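Local coordinates for DUF3822 family protein (Bacteroides thetaiotaomicron VPI-5482, PDB 3HRG) that is of unknown function but has an actin-like ATPase fold, so it may be related to nucleotide-binding proteins of the ASKHA superfamily, at residues 192-204 / 223-236. Sequence-based numbering, arbitrary orientation. Where two conformers were deposited one is given.
Sequences QTEDRIYYLLYVW and SDKETLMNELKKFI
Leu232 CD2 packs against Leu200 and Ile197, with Leu201 slightly farther off. Leu232 CD2 lies 3.8 Å from Leu200 CD1, and the two leucines meet at about a right angle. One turn back, Leu228 CD1 touches Ile197 CG1, while Ile197 CD1 reaches Glu231 CB at 3.4 Å. Toward the C-terminal ends, Leu201 splits its branches: CD1 meets Phe235 CD2 and CD2 meets Ile236 CD1. Ile236 lies over one face of the Trp204 indole, with CG2 near CH2. Ile236 CG1 sits 4.0 Å from the centre of the six-membered ring of Trp204, almost on the ring normal, a CH-pi contact. The indole reaches this place because CG is anti to the backbone N (chi1 -165°). An alanine in place of Trp204 would probably strip Ile236 of this face and open a gap beside Leu216. At the N-terminal ends the contact turns polar. Thr193 OG1 donates to Asp224 OD2 at 2.4 Å, so short that the exact length is doubtful. Arg196 NH1 bonds Ser223 OG at 2.9 Å, tilted 19° from the guanidinium plane. A water joins Thr193 OG1, Arg196 NH1 and Ser223 O. The helices run in the same general direction, their axes crossing at 31°, on the mixed sheet containing strands 162-167 and 215-220, as in actin-like domains. Apolar contacts are weakly directional, so the Arg196-Ser223 bond and the shared water probably help set the register where residues 223-224 meet the first turn of helix 193-206.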
loop_
_atom_site.group_PDB
_atom_site.type_symbol
_atom_site.label_atom_id
_atom_site.label_comp_id
_atom_site.label_asym_id
_atom_site.label_seq_id
_atom_site.Cartn_x
_atom_site.Cartn_y
_atom_site.Cartn_z
ATOM N N GLN A 192 4.789 12.787 -12.951
ATOM C CA GLN A 192 3.874 13.352 -13.913
ATOM C C GLN A 192 3.256 12.414 -14.864
ATOM O O GLN A 192 3.677 11.262 -15.010
ATOM C CB GLN A 192 4.594 14.489 -14.616
ATOM C CG GLN A 192 5.813 14.134 -15.359
ATOM C CD GLN A 192 6.768 15.275 -15.358
ATOM O OE1 GLN A 192 6.427 16.407 -14.989
ATOM N NE2 GLN A 192 7.999 14.984 -15.725
ATOM N N THR A 193 2.222 12.946 -15.500
ATOM C CA THR A 193 1.400 12.191 -16.392
ATOM C C THR A 193 2.166 11.368 -17.430
ATOM O O THR A 193 1.861 10.193 -17.557
ATOM C CB THR A 193 0.422 13.123 -17.073
ATOM O OG1 THR A 193 -0.231 13.889 -16.043
ATOM C CG2 THR A 193 -0.573 12.342 -17.826
ATOM N N GLU A 194 3.135 11.963 -18.120
ATOM C CA GLU A 194 3.879 11.214 -19.170
ATOM C C GLU A 194 4.603 9.991 -18.605
ATOM O O GLU A 194 4.611 8.960 -19.255
ATOM C CB GLU A 194 4.853 12.095 -19.973
ATOM C CG GLU A 194 6.051 12.602 -19.194
ATOM C CD GLU A 194 6.898 13.608 -19.964
ATOM O OE1 GLU A 194 7.530 13.261 -20.989
ATOM O OE2 GLU A 194 6.957 14.765 -19.502
ATOM N N ASP A 195 5.194 10.091 -17.417
ATOM C CA ASP A 195 5.890 8.956 -16.771
ATOM C C ASP A 195 4.926 7.893 -16.270
ATOM O O ASP A 195 5.200 6.683 -16.318
ATOM C CB ASP A 195 6.591 9.356 -15.499
ATOM C CG ASP A 195 7.718 10.273 -15.676
ATOM O OD1 ASP A 195 8.297 10.331 -16.776
ATOM O OD2 ASP A 195 8.045 10.892 -14.636
ATOM N N ARG A 196 3.800 8.344 -15.718
ATOM C CA ARG A 196 2.796 7.410 -15.229
ATOM C C ARG A 196 2.300 6.537 -16.389
ATOM O O ARG A 196 2.222 5.318 -16.263
ATOM C CB ARG A 196 1.613 8.178 -14.598
ATOM C CG ARG A 196 1.961 8.803 -13.258
ATOM C CD ARG A 196 0.862 9.715 -12.740
ATOM N NE ARG A 196 1.167 10.157 -11.392
ATOM C CZ ARG A 196 0.530 11.108 -10.714
ATOM N NH1 ARG A 196 -0.449 11.836 -11.269
ATOM N NH2 ARG A 196 0.912 11.376 -9.466
ATOM N N ILE A 197 1.953 7.179 -17.507
ATOM C CA ILE A 197 1.479 6.458 -18.688
ATOM C C ILE A 197 2.570 5.518 -19.213
ATOM O O ILE A 197 2.307 4.378 -19.582
ATOM C CB ILE A 197 1.096 7.421 -19.819
ATOM C CG1 ILE A 197 -0.120 8.281 -19.453
ATOM C CG2 ILE A 197 0.771 6.656 -21.092
ATOM C CD1 ILE A 197 -0.182 9.579 -20.304
ATOM N N TYR A 198 3.799 6.010 -19.221
ATOM C CA TYR A 198 4.926 5.229 -19.693
ATOM C C TYR A 198 5.029 3.892 -18.991
ATOM O O TYR A 198 5.132 2.833 -19.648
ATOM C CB TYR A 198 6.188 6.042 -19.520
ATOM C CG TYR A 198 7.457 5.351 -19.959
ATOM C CD1 TYR A 198 7.861 5.369 -21.278
ATOM C CD2 TYR A 198 8.272 4.724 -19.029
ATOM C CE1 TYR A 198 9.054 4.783 -21.672
ATOM C CE2 TYR A 198 9.477 4.132 -19.403
ATOM C CZ TYR A 198 9.855 4.154 -20.731
ATOM O OH TYR A 198 11.064 3.593 -21.088
ATOM N N TYR A 199 4.956 3.907 -17.662
ATOM C CA TYR A 199 5.077 2.642 -16.918
ATOM C C TYR A 199 3.850 1.752 -17.021
ATOM O O TYR A 199 3.984 0.542 -17.084
ATOM C CB TYR A 199 5.516 2.883 -15.459
ATOM C CG TYR A 199 6.938 3.385 -15.365
ATOM C CD1 TYR A 199 8.024 2.542 -15.660
ATOM C CD2 TYR A 199 7.219 4.685 -14.969
ATOM C CE1 TYR A 199 9.328 3.009 -15.617
ATOM C CE2 TYR A 199 8.497 5.149 -14.884
ATOM C CZ TYR A 199 9.561 4.315 -15.220
ATOM O OH TYR A 199 10.826 4.798 -15.128
ATOM N N LEU A 200 2.665 2.335 -17.084
ATOM C CA LEU A 200 1.424 1.576 -17.208
ATOM C C LEU A 200 1.435 0.824 -18.526
ATOM O O LEU A 200 1.170 -0.366 -18.558
ATOM C CB LEU A 200 0.214 2.486 -17.133
ATOM C CG LEU A 200 -0.123 3.032 -15.747
ATOM C CD1 LEU A 200 -1.082 4.200 -15.847
ATOM C CD2 LEU A 200 -0.691 1.940 -14.857
ATOM N N LEU A 201 1.827 1.515 -19.607
ATOM C CA LEU A 201 1.890 0.884 -20.917
ATOM C C LEU A 201 3.028 -0.114 -21.050
ATOM O O LEU A 201 2.909 -1.103 -21.809
ATOM C CB LEU A 201 1.945 1.937 -22.036
ATOM C CG LEU A 201 0.704 2.871 -22.111
ATOM C CD1 LEU A 201 0.841 3.968 -23.230
ATOM C CD2 LEU A 201 -0.583 2.076 -22.290
ATOM N N TYR A 202 4.142 0.157 -20.376
ATOM C CA TYR A 202 5.273 -0.763 -20.383
ATOM C C TYR A 202 4.820 -2.107 -19.789
ATOM O O TYR A 202 5.053 -3.159 -20.369
ATOM C CB TYR A 202 6.456 -0.235 -19.561
ATOM C CG TYR A 202 7.597 -1.196 -19.582
ATOM C CD1 TYR A 202 8.517 -1.158 -20.593
ATOM C CD2 TYR A 202 7.730 -2.178 -18.605
ATOM C CE1 TYR A 202 9.530 -2.060 -20.658
ATOM C CE2 TYR A 202 8.759 -3.107 -18.670
ATOM C CZ TYR A 202 9.650 -3.028 -19.697
ATOM O OH TYR A 202 10.702 -3.905 -19.805
ATOM N N VAL A 203 4.219 -2.058 -18.616
ATOM C CA VAL A 203 3.771 -3.287 -17.963
ATOM C C VAL A 203 2.667 -3.982 -18.782
ATOM O O VAL A 203 2.620 -5.185 -18.866
ATOM C CB VAL A 203 3.308 -3.044 -16.519
ATOM C CG1 VAL A 203 2.737 -4.343 -15.905
ATOM C CG2 VAL A 203 4.487 -2.458 -15.658
ATOM N N TRP A 204 1.771 -3.216 -19.377
ATOM C CA TRP A 204 0.723 -3.790 -20.189
ATOM C C TRP A 204 1.326 -4.646 -21.305
ATOM O O TRP A 204 0.850 -5.747 -21.592
ATOM C CB TRP A 204 -0.137 -2.676 -20.822
ATOM C CG TRP A 204 -1.470 -3.160 -21.393
ATOM C CD1 TRP A 204 -1.711 -3.693 -22.627
ATOM C CD2 TRP A 204 -2.722 -3.111 -20.722
ATOM N NE1 TRP A 204 -3.049 -4.018 -22.739
ATOM C CE2 TRP A 204 -3.689 -3.651 -21.584
ATOM C CE3 TRP A 204 -3.112 -2.703 -19.450
ATOM C CZ2 TRP A 204 -5.027 -3.787 -21.211
ATOM C CZ3 TRP A 204 -4.443 -2.810 -19.086
ATOM C CH2 TRP A 204 -5.395 -3.348 -19.978
ATOM N N SER A 223 -3.918 13.449 -10.228
ATOM C CA SER A 223 -3.717 14.799 -10.680
ATOM C C SER A 223 -3.652 14.734 -12.207
ATOM O O SER A 223 -3.274 13.693 -12.775
ATOM C CB SER A 223 -2.422 15.357 -10.109
ATOM O OG SER A 223 -1.338 14.527 -10.498
ATOM N N ASP A 224 -4.057 15.819 -12.860
ATOM C CA ASP A 224 -4.045 15.900 -14.315
ATOM C C ASP A 224 -4.844 14.728 -14.908
ATOM O O ASP A 224 -4.422 14.095 -15.886
ATOM C CB ASP A 224 -2.579 15.863 -14.784
ATOM C CG ASP A 224 -2.390 16.349 -16.191
ATOM O OD1 ASP A 224 -3.147 17.241 -16.653
ATOM O OD2 ASP A 224 -1.440 15.849 -16.827
ATOM N N LYS A 225 -5.995 14.441 -14.297
ATOM C CA LYS A 225 -6.817 13.295 -14.681
ATOM C C LYS A 225 -7.234 13.311 -16.155
ATOM O O LYS A 225 -7.094 12.296 -16.845
ATOM C CB LYS A 225 -8.082 13.223 -13.813
ATOM C CG LYS A 225 -8.882 11.914 -13.966
ATOM C CD LYS A 225 -10.337 11.996 -13.428
ATOM C CE LYS A 225 -11.270 12.855 -14.298
ATOM N N GLU A 226 -7.687 14.454 -16.647
ATOM C CA GLU A 226 -8.168 14.522 -18.033
ATOM C C GLU A 226 -7.087 14.075 -19.034
ATOM O O GLU A 226 -7.355 13.244 -19.904
ATOM C CB GLU A 226 -8.710 15.901 -18.362
ATOM C CG GLU A 226 -9.412 15.982 -19.723
ATOM C CD GLU A 226 -10.125 17.302 -19.939
ATOM O OE1 GLU A 226 -10.290 18.091 -18.974
ATOM O OE2 GLU A 226 -10.541 17.562 -21.083
ATOM N N THR A 227 -5.872 14.584 -18.863
ATOM C CA THR A 227 -4.750 14.233 -19.738
ATOM C C THR A 227 -4.375 12.771 -19.596
ATOM O O THR A 227 -4.172 12.073 -20.604
ATOM C CB THR A 227 -3.546 15.142 -19.450
ATOM O OG1 THR A 227 -3.942 16.487 -19.704
ATOM C CG2 THR A 227 -2.341 14.788 -20.344
ATOM N N LEU A 228 -4.272 12.310 -18.359
ATOM C CA LEU A 228 -3.968 10.933 -18.086
ATOM C C LEU A 228 -4.958 9.982 -18.791
ATOM O O LEU A 228 -4.537 9.062 -19.518
ATOM C CB LEU A 228 -3.991 10.689 -16.570
ATOM C CG LEU A 228 -3.708 9.289 -16.045
ATOM C CD1 LEU A 228 -2.296 8.811 -16.434
ATOM C CD2 LEU A 228 -3.915 9.283 -14.509
HETATM N N MSE A 229 -6.256 10.215 -18.588
HETATM C CA MSE A 229 -7.302 9.338 -19.151
HETATM C C MSE A 229 -7.347 9.424 -20.680
HETATM O O MSE A 229 -7.496 8.399 -21.370
HETATM C CB MSE A 229 -8.681 9.655 -18.556
HETATM C CG MSE A 229 -8.769 9.496 -17.083
HETATM SE SE MSE A 229 -8.625 7.643 -16.602
HETATM C CE MSE A 229 -10.475 7.183 -17.041
ATOM N N ASN A 230 -7.208 10.622 -21.228
ATOM C CA ASN A 230 -7.242 10.757 -22.693
ATOM C C ASN A 230 -6.144 9.952 -23.373
ATOM O O ASN A 230 -6.401 9.315 -24.382
ATOM C CB ASN A 230 -7.172 12.206 -23.141
ATOM C CG ASN A 230 -8.466 12.942 -22.924
ATOM O OD1 ASN A 230 -9.499 12.326 -22.636
ATOM N ND2 ASN A 230 -8.435 14.264 -23.079
ATOM N N GLU A 231 -4.940 9.988 -22.809
ATOM C CA GLU A 231 -3.811 9.236 -23.355
ATOM C C GLU A 231 -3.948 7.749 -23.135
ATOM O O GLU A 231 -3.709 6.975 -24.053
ATOM C CB GLU A 231 -2.470 9.691 -22.782
ATOM C CG GLU A 231 -1.808 10.729 -23.623
ATOM C CD GLU A 231 -1.409 10.161 -25.007
ATOM O OE1 GLU A 231 -0.812 9.046 -25.110
ATOM O OE2 GLU A 231 -1.737 10.817 -25.987
ATOM N N LEU A 232 -4.265 7.330 -21.920
ATOM C CA LEU A 232 -4.441 5.891 -21.683
ATOM C C LEU A 232 -5.537 5.268 -22.574
ATOM O O LEU A 232 -5.358 4.141 -23.062
ATOM C CB LEU A 232 -4.733 5.610 -20.211
ATOM C CG LEU A 232 -3.603 5.802 -19.202
ATOM C CD1 LEU A 232 -4.211 5.829 -17.808
ATOM C CD2 LEU A 232 -2.464 4.757 -19.321
ATOM N N LYS A 233 -6.643 5.984 -22.789
ATOM C CA LYS A 233 -7.780 5.491 -23.589
ATOM C C LYS A 233 -7.439 5.230 -25.058
ATOM O O LYS A 233 -8.162 4.513 -25.738
ATOM C CB LYS A 233 -8.998 6.426 -23.516
ATOM C CG LYS A 233 -9.859 6.314 -22.257
ATOM C CD LYS A 233 -11.145 7.130 -22.451
ATOM C CE LYS A 233 -12.168 6.929 -21.328
ATOM N NZ LYS A 233 -11.713 7.441 -19.999
ATOM N N LYS A 234 -6.341 5.819 -25.548
ATOM C CA LYS A 234 -5.945 5.575 -26.923
ATOM C C LYS A 234 -5.481 4.115 -27.101
ATOM O O LYS A 234 -5.598 3.552 -28.170
ATOM C CB LYS A 234 -4.767 6.464 -27.318
ATOM C CG LYS A 234 -5.032 7.957 -27.287
ATOM C CD LYS A 234 -3.821 8.726 -27.804
ATOM C CE LYS A 234 -4.147 10.227 -27.864
ATOM N NZ LYS A 234 -2.997 11.007 -28.410
ATOM N N PHE A 235 -4.948 3.536 -26.031
ATOM C CA PHE A 235 -4.373 2.208 -26.050
ATOM C C PHE A 235 -5.164 1.154 -25.270
ATOM O O PHE A 235 -5.217 -0.005 -25.679
ATOM C CB PHE A 235 -2.964 2.311 -25.448
ATOM C CG PHE A 235 -2.022 3.125 -26.271
ATOM C CD1 PHE A 235 -1.382 2.554 -27.361
ATOM C CD2 PHE A 235 -1.774 4.460 -25.970
ATOM C CE1 PHE A 235 -0.533 3.305 -28.144
ATOM C CE2 PHE A 235 -0.917 5.231 -26.779
ATOM C CZ PHE A 235 -0.305 4.647 -27.840
ATOM N N ILE A 236 -5.772 1.552 -24.153
ATOM C CA ILE A 236 -6.496 0.621 -23.286
ATOM C C ILE A 236 -7.951 0.985 -23.401
ATOM O O ILE A 236 -8.402 2.047 -22.931
ATOM C CB ILE A 236 -6.011 0.701 -21.863
ATOM C CG1 ILE A 236 -4.492 0.417 -21.810
ATOM C CG2 ILE A 236 -6.824 -0.297 -20.991
ATOM C CD1 ILE A 236 -3.850 0.807 -20.508
HETATM O O HOH W 1 -1.417 12.209 -14.082
#